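Methyl-CpG-binding domain protein 1 (Homo sapiens, PDB 6D1T) binds methylated CpG dinucleotides in promoter DNA through its methyl-CpG-binding domain and represses transcription by recruiting silencing factors. Local coordinates at residues P15-R20 and T52-P57. Sequence-based numbering, arbitrary orientation.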
loop_
_atom_site.group_PDB
_atom_site.type_symbol
_atom_site.label_atom_id
_atom_site.label_comp_id
_atom_site.label_asym_id
_atom_site.label_seq_id
_atom_site.Cartn_x
_atom_site.Cartn_y
_atom_site.Cartn_z
ATOM N N PRO A 15 1.952 -12.427 4.789
ATOM C CA PRO A 15 0.729 -13.148 4.445
ATOM C C PRO A 15 -0.529 -12.317 4.715
ATOM O O PRO A 15 -0.615 -11.647 5.776
ATOM C CB PRO A 15 0.781 -14.381 5.361
ATOM C CG PRO A 15 2.265 -14.626 5.566
ATOM C CD PRO A 15 2.891 -13.247 5.568
ATOM N N GLY A 16 -1.476 -12.349 3.783
ATOM C CA GLY A 16 -2.811 -11.705 3.959
ATOM C C GLY A 16 -2.866 -10.247 3.469
ATOM O O GLY A 16 -3.933 -9.734 3.130
ATOM N N TRP A 17 -1.724 -9.569 3.427
ATOM C CA TRP A 17 -1.674 -8.194 2.934
ATOM C C TRP A 17 -1.935 -8.140 1.425
ATOM O O TRP A 17 -1.363 -8.900 0.656
ATOM C CB TRP A 17 -0.327 -7.546 3.254
ATOM C CG TRP A 17 -0.208 -7.097 4.666
ATOM C CD1 TRP A 17 0.338 -7.788 5.713
ATOM C CD2 TRP A 17 -0.652 -5.839 5.186
ATOM N NE1 TRP A 17 0.259 -7.044 6.851
ATOM C CE2 TRP A 17 -0.349 -5.844 6.567
ATOM C CE3 TRP A 17 -1.274 -4.717 4.626
ATOM C CZ2 TRP A 17 -0.648 -4.762 7.390
ATOM C CZ3 TRP A 17 -1.568 -3.649 5.438
ATOM C CH2 TRP A 17 -1.259 -3.672 6.804
ATOM N N LYS A 18 -2.737 -7.148 1.046
ATOM C CA LYS A 18 -3.139 -6.904 -0.321
ATOM C C LYS A 18 -2.730 -5.476 -0.713
ATOM O O LYS A 18 -2.670 -4.598 0.097
ATOM C CB LYS A 18 -4.650 -7.122 -0.453
ATOM C CG LYS A 18 -5.115 -8.559 -0.230
ATOM C CD LYS A 18 -4.798 -9.494 -1.367
ATOM C CE LYS A 18 -5.230 -10.933 -1.098
ATOM N N ARG A 19 -2.442 -5.284 -1.987
ATOM C CA ARG A 19 -2.051 -3.991 -2.524
ATOM C C ARG A 19 -2.737 -3.796 -3.873
ATOM O O ARG A 19 -3.103 -4.757 -4.555
ATOM C CB ARG A 19 -0.533 -3.933 -2.670
ATOM C CG ARG A 19 -0.004 -2.734 -3.431
ATOM C CD ARG A 19 1.452 -2.899 -3.794
ATOM N NE ARG A 19 1.951 -1.709 -4.462
ATOM C CZ ARG A 19 1.883 -1.488 -5.774
ATOM N NH1 ARG A 19 1.387 -2.415 -6.573
ATOM N NH2 ARG A 19 2.308 -0.337 -6.269
ATOM N N ARG A 20 -2.893 -2.532 -4.208
ATOM C CA ARG A 20 -3.614 -2.057 -5.376
ATOM C C ARG A 20 -3.093 -0.673 -5.760
ATOM O O ARG A 20 -2.945 0.190 -4.884
ATOM C CB ARG A 20 -5.087 -1.908 -5.022
ATOM C CG ARG A 20 -6.005 -1.822 -6.220
ATOM C CD ARG A 20 -7.345 -1.269 -5.786
ATOM N NE ARG A 20 -8.230 -1.242 -6.938
ATOM C CZ ARG A 20 -9.149 -0.322 -7.155
ATOM N NH1 ARG A 20 -9.377 0.605 -6.237
ATOM N NH2 ARG A 20 -9.826 -0.329 -8.297
ATOM N N THR A 52 3.193 2.362 9.088
ATOM C CA THR A 52 4.182 2.291 10.183
ATOM C C THR A 52 3.453 2.238 11.541
ATOM O O THR A 52 3.867 1.491 12.440
ATOM C CB THR A 52 5.184 3.464 10.106
ATOM O OG1 THR A 52 6.250 3.085 9.232
ATOM C CG2 THR A 52 5.775 3.868 11.442
ATOM N N ARG A 53 2.394 3.044 11.689
ATOM C CA ARG A 53 1.581 3.066 12.936
ATOM C C ARG A 53 0.890 1.705 13.099
ATOM O O ARG A 53 0.824 1.169 14.200
ATOM C CB ARG A 53 0.548 4.212 12.920
ATOM C CG ARG A 53 -0.263 4.363 14.210
ATOM C CD ARG A 53 -1.221 5.552 14.233
ATOM N NE ARG A 53 -1.272 6.252 15.515
ATOM C CZ ARG A 53 -1.820 7.450 15.687
ATOM N NH1 ARG A 53 -1.651 8.111 16.818
ATOM N NH2 ARG A 53 -2.525 7.991 14.714
ATOM N N TYR A 54 0.389 1.149 12.006
ATOM C CA TYR A 54 -0.394 -0.090 12.079
ATOM C C TYR A 54 0.441 -1.287 12.545
ATOM O O TYR A 54 -0.036 -2.086 13.324
ATOM C CB TYR A 54 -0.961 -0.450 10.712
ATOM C CG TYR A 54 -2.020 -1.524 10.723
ATOM C CD1 TYR A 54 -3.350 -1.197 10.920
ATOM C CD2 TYR A 54 -1.708 -2.850 10.472
ATOM C CE1 TYR A 54 -4.345 -2.159 10.884
ATOM C CE2 TYR A 54 -2.689 -3.825 10.429
ATOM C CZ TYR A 54 -4.014 -3.482 10.644
ATOM O OH TYR A 54 -4.993 -4.431 10.634
ATOM N N LEU A 55 1.657 -1.436 12.048
ATOM C CA LEU A 55 2.345 -2.745 12.151
ATOM C C LEU A 55 3.093 -2.904 13.494
ATOM O O LEU A 55 3.486 -4.012 13.859
ATOM C CB LEU A 55 3.284 -2.895 10.954
ATOM C CG LEU A 55 2.574 -3.256 9.656
ATOM C CD1 LEU A 55 3.496 -3.096 8.469
ATOM C CD2 LEU A 55 2.035 -4.674 9.724
ATOM N N GLY A 56 3.287 -1.818 14.221
ATOM C CA GLY A 56 3.975 -1.881 15.516
ATOM C C GLY A 56 5.473 -1.687 15.355
ATOM O O GLY A 56 6.001 -1.726 14.231
ATOM N N PRO A 57 6.172 -1.473 16.468
ATOM C CA PRO A 57 7.609 -1.211 16.413
ATOM C C PRO A 57 8.329 -2.408 15.786
ATOM O O PRO A 57 9.304 -2.228 15.071
ATOM C CB PRO A 57 8.045 -0.979 17.869
ATOM C CG PRO A 57 6.755 -0.632 18.573
ATOM C CD PRO A 57 5.703 -1.452 17.852
#
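W17 reaches the helix with the far side of its six-membered ring, where CZ2 lies 3.6 Å from CD2 of L55 and 3.8 Å from CD2 of Y54. CD2 of the tyrosine sits near the indole plane, and CH2 of W17 comes within 3.9 Å of Y54 CE2. The two rings stand nearly perpendicular, planes at 81° and centroids 5.6 Å apart, so the pair amounts to van der Waals contact, the indole edge meeting the tyrosine ring obliquely. L55 suits its place because its branched end offers the apolar indole a methyl, CD2. Two consecutive residues, Y54 and L55, thus share one tryptophan, and no hydrogen bond crosses between the segments. Tryptophan suits the place because the backbones are far apart, with CA of W17 11.4 Å from CA of L55; the long, flat indole covers much of that distance and the helix side chains the rest. Y54 CG is anti to the backbone N (chi1 -167°), which extends its apolar ring toward the indole, while its OH hydrogen-bonds to D43 and S39. G56 is the first residue to leave helical backbone angles, with positive phi; a side chain there would jam against the preceding carbonyl O. In this methyl-CpG-binding domain the contact ties the lead-in to strand 18-23 to the last turn of helix 48-55, with Y37 of strand 33-38 and I45 of strand 44-45 also packing against W17.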